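Local coordinates for protein adenylyltransferase VopS (PDB 3LET) that transfers AMP from ATP to a threonine of the host Rho GTPases RhoA, Rac and Cdc42, blocking effector binding and actin assembly, at residues A[72-82]-A[117-128]; A[134-142]-A[266-274]. One frame throughout, in Å; residues are numbered along the deposited sequence.

Interaction 1 (A[72-82]-A[117-128])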
loop_
_atom_site.group_PDB
_atom_site.type_symbol
_atom_site.label_atom_id
_atom_site.label_comp_id
_atom_site.label_asym_id
_atom_site.label_seq_id
_atom_site.Cartn_x
_atom_site.Cartn_y
_atom_site.Cartn_z
ATOM N N VAL A 72 19.564 -7.931 5.350
ATOM C CA VAL A 72 19.622 -9.226 4.666
ATOM C C VAL A 72 18.350 -9.389 3.834
ATOM O O VAL A 72 18.401 -9.808 2.674
ATOM C CB VAL A 72 19.738 -10.400 5.645
ATOM C CG1 VAL A 72 19.563 -11.726 4.904
ATOM C CG2 VAL A 72 21.104 -10.358 6.333
ATOM N N MET A 73 17.211 -9.084 4.437
ATOM C CA MET A 73 15.936 -9.358 3.765
ATOM C C MET A 73 15.798 -8.512 2.485
ATOM O O MET A 73 15.236 -8.959 1.492
ATOM C CB MET A 73 14.755 -9.082 4.703
ATOM C CG MET A 73 14.498 -10.184 5.737
ATOM S SD MET A 73 14.531 -11.881 5.080
ATOM C CE MET A 73 13.121 -11.893 3.990
ATOM N N LEU A 74 16.282 -7.278 2.506
ATOM C CA LEU A 74 16.158 -6.432 1.315
ATOM C C LEU A 74 17.013 -6.952 0.152
ATOM O O LEU A 74 16.756 -6.616 -1.016
ATOM C CB LEU A 74 16.560 -4.983 1.658
ATOM C CG LEU A 74 15.576 -4.261 2.579
ATOM C CD1 LEU A 74 16.229 -2.997 3.173
ATOM C CD2 LEU A 74 14.275 -3.886 1.811
ATOM N N GLU A 75 18.051 -7.748 0.441
ATOM C CA GLU A 75 18.865 -8.275 -0.650
ATOM C C GLU A 75 18.433 -9.676 -1.123
ATOM O O GLU A 75 19.036 -10.219 -2.046
ATOM C CB GLU A 75 20.344 -8.299 -0.263
ATOM C CG GLU A 75 20.916 -6.919 0.009
ATOM C CD GLU A 75 20.653 -5.935 -1.129
ATOM O OE1 GLU A 75 20.924 -6.293 -2.296
ATOM O OE2 GLU A 75 20.177 -4.807 -0.853
ATOM N N THR A 76 17.426 -10.274 -0.492
ATOM C CA THR A 76 16.955 -11.603 -0.951
ATOM C C THR A 76 16.232 -11.463 -2.287
ATOM O O THR A 76 15.813 -10.359 -2.671
ATOM C CB THR A 76 15.982 -12.264 0.050
ATOM O OG1 THR A 76 14.831 -11.438 0.224
ATOM C CG2 THR A 76 16.657 -12.476 1.430
ATOM N N ASP A 77 16.072 -12.572 -3.003
ATOM C CA ASP A 77 15.328 -12.527 -4.248
ATOM C C ASP A 77 13.925 -11.943 -4.026
ATOM O O ASP A 77 13.472 -11.088 -4.804
ATOM C CB ASP A 77 15.219 -13.927 -4.852
ATOM C CG ASP A 77 16.495 -14.349 -5.556
ATOM O OD1 ASP A 77 17.499 -13.597 -5.463
ATOM O OD2 ASP A 77 16.488 -15.418 -6.208
ATOM N N SER A 78 13.210 -12.395 -2.997
ATOM C CA SER A 78 11.849 -11.859 -2.782
ATOM C C SER A 78 11.888 -10.390 -2.377
ATOM O O SER A 78 11.021 -9.616 -2.759
ATOM C CB SER A 78 11.058 -12.670 -1.747
ATOM O OG SER A 78 11.753 -12.758 -0.526
ATOM N N GLY A 79 12.918 -9.984 -1.641
ATOM C CA GLY A 79 13.037 -8.584 -1.287
ATOM C C GLY A 79 13.244 -7.721 -2.523
ATOM O O GLY A 79 12.690 -6.630 -2.639
ATOM N N LYS A 80 14.050 -8.197 -3.465
ATOM C CA LYS A 80 14.207 -7.480 -4.732
ATOM C C LYS A 80 12.926 -7.496 -5.570
ATOM O O LYS A 80 12.627 -6.520 -6.236
ATOM C CB LYS A 80 15.361 -8.099 -5.526
ATOM C CG LYS A 80 16.725 -7.781 -4.878
ATOM C CD LYS A 80 17.834 -8.503 -5.650
ATOM C CE LYS A 80 19.192 -8.268 -5.029
ATOM N NZ LYS A 80 20.166 -9.264 -5.629
ATOM N N ASN A 81 12.183 -8.594 -5.528
ATOM C CA ASN A 81 10.909 -8.674 -6.248
ATOM C C ASN A 81 9.938 -7.599 -5.708
ATOM O O ASN A 81 9.251 -6.958 -6.473
ATOM C CB ASN A 81 10.273 -10.050 -6.081
ATOM C CG ASN A 81 11.036 -11.151 -6.792
ATOM O OD1 ASN A 81 11.852 -10.891 -7.678
ATOM N ND2 ASN A 81 10.764 -12.400 -6.406
ATOM N N LEU A 82 9.908 -7.410 -4.391
ATOM C CA LEU A 82 9.031 -6.409 -3.790
ATOM C C LEU A 82 9.534 -5.035 -4.137
ATOM O O LEU A 82 8.757 -4.129 -4.409
ATOM C CB LEU A 82 8.976 -6.540 -2.261
ATOM C CG LEU A 82 8.141 -7.716 -1.770
ATOM C CD1 LEU A 82 8.451 -7.988 -0.276
ATOM C CD2 LEU A 82 6.645 -7.400 -1.989
ATOM N N ILE A 117 15.458 -16.143 8.524
ATOM C CA ILE A 117 15.595 -15.480 7.233
ATOM C C ILE A 117 14.833 -16.268 6.162
ATOM O O ILE A 117 14.155 -15.688 5.283
ATOM C CB ILE A 117 17.068 -15.300 6.867
ATOM C CG1 ILE A 117 17.692 -14.207 7.750
ATOM C CG2 ILE A 117 17.236 -14.938 5.391
ATOM C CD1 ILE A 117 19.204 -14.265 7.787
ATOM N N ASN A 118 14.892 -17.587 6.264
ATOM C CA ASN A 118 14.151 -18.435 5.347
ATOM C C ASN A 118 12.660 -18.285 5.509
ATOM O O ASN A 118 11.943 -18.187 4.525
ATOM C CB ASN A 118 14.551 -19.902 5.541
ATOM C CG ASN A 118 15.910 -20.204 4.966
ATOM O OD1 ASN A 118 16.521 -19.355 4.321
ATOM N ND2 ASN A 118 16.387 -21.423 5.179
ATOM N N GLN A 119 12.183 -18.255 6.749
ATOM C CA GLN A 119 10.762 -18.073 7.004
ATOM C C GLN A 119 10.278 -16.735 6.472
ATOM O O GLN A 119 9.196 -16.651 5.906
ATOM C CB GLN A 119 10.449 -18.187 8.496
ATOM C CG GLN A 119 10.663 -19.607 9.025
ATOM C CD GLN A 119 10.632 -19.688 10.530
ATOM O OE1 GLN A 119 11.165 -18.822 11.218
ATOM N NE2 GLN A 119 10.011 -20.738 11.052
ATOM N N MET A 120 11.074 -15.691 6.665
ATOM C CA MET A 120 10.680 -14.367 6.193
ATOM C C MET A 120 10.699 -14.263 4.662
ATOM O O MET A 120 9.932 -13.501 4.072
ATOM C CB MET A 120 11.528 -13.288 6.849
ATOM C CG MET A 120 11.158 -13.124 8.316
ATOM S SD MET A 120 12.014 -11.786 9.126
ATOM C CE MET A 120 13.717 -12.262 8.895
ATOM N N GLN A 121 11.562 -15.019 3.997
ATOM C CA GLN A 121 11.483 -15.054 2.531
ATOM C C GLN A 121 10.185 -15.687 2.083
ATOM O O GLN A 121 9.628 -15.286 1.052
ATOM C CB GLN A 121 12.670 -15.802 1.918
ATOM C CG GLN A 121 13.956 -14.994 2.010
ATOM C CD GLN A 121 15.157 -15.739 1.474
ATOM O OE1 GLN A 121 15.435 -15.732 0.266
ATOM N NE2 GLN A 121 15.866 -16.410 2.366
ATOM N N ALA A 122 9.688 -16.679 2.817
ATOM C CA ALA A 122 8.378 -17.229 2.456
ATOM C C ALA A 122 7.267 -16.192 2.685
ATOM O O ALA A 122 6.330 -16.096 1.893
ATOM C CB ALA A 122 8.095 -18.540 3.234
ATOM N N VAL A 123 7.372 -15.391 3.750
ATOM C CA VAL A 123 6.378 -14.347 3.993
ATOM C C VAL A 123 6.409 -13.351 2.831
ATOM O O VAL A 123 5.376 -13.019 2.288
ATOM C CB VAL A 123 6.624 -13.609 5.333
ATOM C CG1 VAL A 123 5.744 -12.349 5.437
ATOM C CG2 VAL A 123 6.375 -14.559 6.521
ATOM N N PHE A 124 7.597 -12.912 2.433
ATOM C CA PHE A 124 7.749 -11.965 1.297
ATOM C C PHE A 124 7.206 -12.583 0.008
ATOM O O PHE A 124 6.528 -11.904 -0.784
ATOM C CB PHE A 124 9.237 -11.636 1.053
ATOM C CG PHE A 124 9.787 -10.490 1.878
ATOM C CD1 PHE A 124 9.097 -9.974 2.960
ATOM C CD2 PHE A 124 11.022 -9.942 1.557
ATOM C CE1 PHE A 124 9.612 -8.944 3.704
ATOM C CE2 PHE A 124 11.554 -8.912 2.316
ATOM C CZ PHE A 124 10.843 -8.420 3.396
ATOM N N ASP A 125 7.511 -13.867 -0.235
ATOM C CA ASP A 125 7.052 -14.528 -1.474
ATOM C C ASP A 125 5.519 -14.518 -1.542
ATOM O O ASP A 125 4.919 -14.400 -2.640
ATOM C CB ASP A 125 7.503 -15.996 -1.508
ATOM C CG ASP A 125 8.936 -16.201 -2.048
ATOM O OD1 ASP A 125 9.464 -15.353 -2.785
ATOM O OD2 ASP A 125 9.523 -17.270 -1.755
ATOM N N MET A 126 4.870 -14.717 -0.397
ATOM C CA MET A 126 3.391 -14.717 -0.346
ATOM C C MET A 126 2.900 -13.320 -0.672
ATOM O O MET A 126 1.954 -13.151 -1.455
ATOM C CB MET A 126 2.866 -15.127 1.039
ATOM C CG MET A 126 3.154 -16.583 1.409
ATOM S SD MET A 126 2.297 -17.718 0.321
ATOM C CE MET A 126 0.587 -17.264 0.615
ATOM N N GLU A 127 3.560 -12.325 -0.113
ATOM C CA GLU A 127 3.135 -10.944 -0.379
ATOM C C GLU A 127 3.303 -10.648 -1.866
ATOM O O GLU A 127 2.393 -10.117 -2.509
ATOM C CB GLU A 127 3.942 -9.960 0.453
ATOM C CG GLU A 127 3.553 -8.484 0.221
ATOM C CD GLU A 127 2.164 -8.106 0.772
ATOM O OE1 GLU A 127 1.455 -8.975 1.314
ATOM O OE2 GLU A 127 1.782 -6.910 0.659
ATOM N N VAL A 128 4.454 -11.008 -2.434
ATOM C CA VAL A 128 4.682 -10.782 -3.867
ATOM C C VAL A 128 3.585 -11.460 -4.708
ATOM O O VAL A 128 3.051 -10.861 -5.636
ATOM C CB VAL A 128 6.065 -11.325 -4.301
ATOM C CG1 VAL A 128 6.182 -11.351 -5.846
ATOM C CG2 VAL A 128 7.189 -10.486 -3.668
HETATM O O HOH W 1 17.317 -14.984 -1.850
HETATM O O HOH W 2 13.607 -14.819 -1.434
HETATM O O HOH W 3 8.674 -13.683 -4.789
#
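The side chain of Met73 folds back on itself at chi2 (-46°) and chi3 (-66°), and the double bend lays its methyl CE over one face of the Phe124 ring, 4.0 Å from the centroid. Leu82 approaches from the opposite face, its CD1 3.8 Å from the same centroid. Both methyls sit toward the rim, giving two CH-pi contacts, while Met73 SD stands farther off above the first face as a Met-aromatic partner. A flexible thioether suits Met73, because the same methyl must also nestle against the backbone of Met120 and Gln121 and touch Met120 CB. At the ring edge lie Ser78 OG and Gly79 N, small groups that let helix 77-86 come close. Lacking a CB, Gly79 also leaves room for Met73 O beside it.

Thr76 is the N-cap of this helix. Its OG1 accepts from Gly79 N (3.0 Å) and donates to Met73 O (2.8 Å), so one hydroxyl ties Met73 of helix 58-75 to the start of helix 77-86, and its methyl CG2 rests on the amide of Gln121. That glutamine is long enough to serve the first turn through water: OE1 accepts hydrogen bonds from two waters, which in turn accept from Asp77 N and Ser78 N. A third water links Asn81 ND2 with Asp125 OD1 at the outer side. Farther along, Leu82 CG presses tightly on Val128 CG2 at 3.5 Å.

Helices 77-82 and 117-128 run at 30°. Met73 of helix 58-75 is a knob among Ile117, Met120, Gln121 and Phe124; Phe124 of helix 113-139 fills a hole drawn from both helices of 72-82 (Met73, Ser78, Gly79, Leu82). Such knobs-into-holes packing is characteristic of an all-helical bundle, here in the VopS N-terminal region.

Interaction 2 (A[134-142]-A[266-274])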
loop_
_atom_site.group_PDB
_atom_site.type_symbol
_atom_site.label_atom_id
_atom_site.label_comp_id
_atom_site.label_asym_id
_atom_site.label_seq_id
_atom_site.Cartn_x
_atom_site.Cartn_y
_atom_site.Cartn_z
ATOM N N ALA A 134 -3.263 -9.129 -7.948
ATOM C CA ALA A 134 -4.114 -7.940 -8.131
ATOM C C ALA A 134 -3.650 -7.205 -9.376
ATOM O O ALA A 134 -4.460 -6.719 -10.164
ATOM C CB ALA A 134 -4.052 -7.016 -6.911
ATOM N N GLN A 135 -2.336 -7.131 -9.564
ATOM C CA GLN A 135 -1.756 -6.387 -10.658
ATOM C C GLN A 135 -2.178 -6.983 -12.024
ATOM O O GLN A 135 -2.473 -6.239 -12.962
ATOM C CB GLN A 135 -0.230 -6.420 -10.558
ATOM C CG GLN A 135 0.465 -5.551 -11.580
ATOM C CD GLN A 135 1.993 -5.664 -11.498
ATOM O OE1 GLN A 135 2.528 -6.731 -11.210
ATOM N NE2 GLN A 135 2.688 -4.567 -11.768
ATOM N N ARG A 136 -2.175 -8.303 -12.140
ATOM C CA ARG A 136 -2.620 -8.918 -13.422
ATOM C C ARG A 136 -4.029 -8.404 -13.765
ATOM O O ARG A 136 -4.332 -8.045 -14.921
ATOM C CB ARG A 136 -2.637 -10.448 -13.343
ATOM C CG ARG A 136 -1.253 -11.077 -13.202
ATOM C CD ARG A 136 -1.278 -12.586 -12.824
ATOM N NE ARG A 136 0.023 -12.915 -12.239
ATOM C CZ ARG A 136 0.217 -13.597 -11.121
ATOM N NH1 ARG A 136 -0.798 -14.126 -10.459
ATOM N NH2 ARG A 136 1.458 -13.794 -10.690
ATOM N N HIS A 137 -4.907 -8.369 -12.770
ATOM C CA HIS A 137 -6.275 -7.949 -13.033
ATOM C C HIS A 137 -6.346 -6.454 -13.380
ATOM O O HIS A 137 -6.976 -6.046 -14.360
ATOM C CB HIS A 137 -7.184 -8.191 -11.841
ATOM C CG HIS A 137 -8.569 -7.667 -12.066
ATOM N ND1 HIS A 137 -9.491 -8.336 -12.845
ATOM C CD2 HIS A 137 -9.157 -6.501 -11.706
ATOM C CE1 HIS A 137 -10.605 -7.630 -12.910
ATOM N NE2 HIS A 137 -10.427 -6.507 -12.234
ATOM N N ILE A 138 -5.715 -5.641 -12.543
ATOM C CA ILE A 138 -5.831 -4.191 -12.650
ATOM C C ILE A 138 -5.135 -3.640 -13.889
ATOM O O ILE A 138 -5.738 -2.883 -14.631
ATOM C CB ILE A 138 -5.343 -3.508 -11.356
ATOM C CG1 ILE A 138 -6.306 -3.893 -10.232
ATOM C CG2 ILE A 138 -5.302 -1.999 -11.541
ATOM C CD1 ILE A 138 -5.814 -3.613 -8.837
ATOM N N GLU A 139 -3.892 -4.038 -14.139
ATOM C CA GLU A 139 -3.185 -3.593 -15.338
ATOM C C GLU A 139 -3.791 -4.234 -16.604
ATOM O O GLU A 139 -3.701 -3.668 -17.688
ATOM C CB GLU A 139 -1.684 -3.870 -15.215
ATOM C CG GLU A 139 -1.053 -3.045 -14.082
ATOM C CD GLU A 139 0.477 -3.085 -14.049
ATOM O OE1 GLU A 139 1.093 -3.799 -14.871
ATOM O OE2 GLU A 139 1.066 -2.388 -13.192
ATOM N N GLY A 140 -4.452 -5.375 -16.443
ATOM C CA GLY A 140 -5.217 -5.989 -17.525
ATOM C C GLY A 140 -6.327 -5.099 -18.090
ATOM O O GLY A 140 -6.754 -5.316 -19.229
ATOM N N LEU A 141 -6.818 -4.120 -17.314
ATOM C CA LEU A 141 -7.910 -3.261 -17.767
ATOM C C LEU A 141 -7.427 -2.352 -18.904
ATOM O O LEU A 141 -8.192 -1.953 -19.771
ATOM C CB LEU A 141 -8.459 -2.403 -16.612
ATOM C CG LEU A 141 -9.038 -3.134 -15.405
ATOM C CD1 LEU A 141 -9.334 -2.149 -14.264
ATOM C CD2 LEU A 141 -10.299 -3.890 -15.813
ATOM N N ALA A 142 -6.144 -2.030 -18.894
ATOM C CA ALA A 142 -5.569 -1.200 -19.946
ATOM C C ALA A 142 -5.681 -1.848 -21.332
ATOM O O ALA A 142 -5.511 -1.169 -22.347
ATOM C CB ALA A 142 -4.115 -0.875 -19.615
ATOM N N HIS A 266 -9.840 3.497 -14.083
ATOM C CA HIS A 266 -8.524 2.985 -13.699
ATOM C C HIS A 266 -8.172 3.416 -12.284
ATOM O O HIS A 266 -7.540 2.670 -11.550
ATOM C CB HIS A 266 -7.443 3.472 -14.662
ATOM C CG HIS A 266 -7.482 2.791 -15.992
ATOM N ND1 HIS A 266 -6.887 1.569 -16.209
ATOM C CD2 HIS A 266 -8.061 3.146 -17.165
ATOM C CE1 HIS A 266 -7.086 1.202 -17.466
ATOM N NE2 HIS A 266 -7.791 2.141 -18.070
ATOM N N LEU A 267 -8.578 4.619 -11.895
ATOM C CA LEU A 267 -8.338 5.041 -10.513
ATOM C C LEU A 267 -9.175 4.253 -9.518
ATOM O O LEU A 267 -8.686 3.829 -8.480
ATOM C CB LEU A 267 -8.594 6.544 -10.365
ATOM C CG LEU A 267 -7.563 7.388 -11.151
ATOM C CD1 LEU A 267 -7.992 8.853 -11.040
ATOM C CD2 LEU A 267 -6.121 7.195 -10.609
ATOM N N PHE A 268 -10.443 4.068 -9.840
ATOM C CA PHE A 268 -11.357 3.270 -9.013
ATOM C C PHE A 268 -10.800 1.852 -8.838
ATOM O O PHE A 268 -10.744 1.317 -7.726
ATOM C CB PHE A 268 -12.739 3.231 -9.709
ATOM C CG PHE A 268 -13.740 2.319 -9.039
ATOM C CD1 PHE A 268 -14.700 2.835 -8.159
ATOM C CD2 PHE A 268 -13.730 0.949 -9.307
ATOM C CE1 PHE A 268 -15.595 2.030 -7.549
ATOM C CE2 PHE A 268 -14.644 0.124 -8.700
ATOM C CZ PHE A 268 -15.577 0.659 -7.801
ATOM N N ALA A 269 -10.394 1.229 -9.943
ATOM C CA ALA A 269 -9.873 -0.138 -9.904
ATOM C C ALA A 269 -8.612 -0.205 -9.051
ATOM O O ALA A 269 -8.405 -1.152 -8.287
ATOM C CB ALA A 269 -9.542 -0.634 -11.354
ATOM N N GLY A 270 -7.735 0.769 -9.232
ATOM C CA GLY A 270 -6.463 0.774 -8.528
ATOM C C GLY A 270 -6.608 0.923 -7.035
ATOM O O GLY A 270 -5.943 0.227 -6.250
ATOM N N VAL A 271 -7.432 1.867 -6.604
ATOM C CA VAL A 271 -7.594 2.093 -5.169
ATOM C C VAL A 271 -8.216 0.876 -4.497
ATOM O O VAL A 271 -7.748 0.410 -3.472
ATOM C CB VAL A 271 -8.521 3.298 -4.875
ATOM C CG1 VAL A 271 -8.766 3.404 -3.348
ATOM C CG2 VAL A 271 -7.904 4.558 -5.421
ATOM N N ILE A 272 -9.301 0.361 -5.066
ATOM C CA ILE A 272 -10.047 -0.660 -4.364
ATOM C C ILE A 272 -9.364 -1.999 -4.587
ATOM O O ILE A 272 -9.245 -2.811 -3.662
ATOM C CB ILE A 272 -11.526 -0.716 -4.814
ATOM C CG1 ILE A 272 -12.246 0.579 -4.396
ATOM C CG2 ILE A 272 -12.239 -1.906 -4.177
ATOM C CD1 ILE A 272 -13.586 0.793 -5.157
ATOM N N GLY A 273 -8.868 -2.193 -5.797
ATOM C CA GLY A 273 -8.279 -3.466 -6.204
ATOM C C GLY A 273 -6.955 -3.773 -5.511
ATOM O O GLY A 273 -6.614 -4.930 -5.287
ATOM N N TYR A 274 -6.182 -2.740 -5.227
ATOM C CA TYR A 274 -4.899 -2.931 -4.536
ATOM C C TYR A 274 -5.066 -2.716 -3.031
ATOM O O TYR A 274 -4.131 -2.969 -2.273
ATOM C CB TYR A 274 -3.876 -1.929 -5.061
ATOM C CG TYR A 274 -3.272 -2.256 -6.410
ATOM C CD1 TYR A 274 -2.754 -3.545 -6.668
ATOM C CD2 TYR A 274 -3.147 -1.274 -7.393
ATOM C CE1 TYR A 274 -2.161 -3.841 -7.864
ATOM C CE2 TYR A 274 -2.564 -1.563 -8.605
ATOM C CZ TYR A 274 -2.072 -2.858 -8.830
ATOM O OH TYR A 274 -1.492 -3.180 -10.012
HETATM O O HOH W 4 -4.884 -0.394 -14.985
HETATM O O HOH W 5 -0.402 -1.188 -11.390
#
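Ile138 reaches across to the helix 266-274 and fills a hole formed by Ala269, Gly270, Gly273 and Tyr274. From CB, which passes near the phenol end of Tyr274, the two branches diverge. CG2 lies anti to the backbone N and comes 4.0 Å from Tyr274 CE2. CG1, placed beside the backbone N (chi1 -66°), passes Ala269 O and carries CD1 to the centre of the Tyr274 ring, 3.5 Å from the centroid and only 2° off the normal, a nearly ideal CH-pi contact. The same methyl touches Gly273 C at 3.5 Å. Glycine suits position 273, because CD1 leaves no room for a CB there.

The helices run antiparallel, at 168° for the short segments, and join the end of the long helix 113-139 to the Fic domain. Helix 260-274 leads into the loop of the Fic motif, and the side chain of Tyr274 is about 8 Å from that of Asn281, which by similarity belongs to the ATP site.

Tyr274 is itself a knob, set among Ala134, Gln135, Ile138 and Glu139. Ala134, being small, lets the ring lie close, with its CB 3.7 Å from Tyr274 CD1. The hydroxyl OH shares a water, 2.7 Å away, that donates to Glu139 OE2; the carboxylate is steadied by Gln135 NE2, which meets OE2 from above its plane at 3.1 Å. Beyond Ile138, Leu141 CD1 is pressed unusually tightly against Ala269 CB, 3.3 Å apart. At the far end the His266 ring turns its edge to Ala142 N, and a second water in the ring plane bridges His266 ND1 to Ile138 O.

How the interactions relate
Interactions 1 and 2 sit at different levels of one helix, 113-139, which contributes a segment to each. Their centres are about 24 Å apart, and their nearest atoms come within about 6 Å without touching. Along the chain they follow in series: both segments of interaction 1 precede those of interaction 2. The first joins segments 35 residues apart, both in the N-terminal region; the second spans over 120 residues, bringing helix 260-274 of the Fic domain back to the end of the same helix. Helix 113-139 is therefore a physical link between the N-terminal helices and the domain that performs adenylyl transfer.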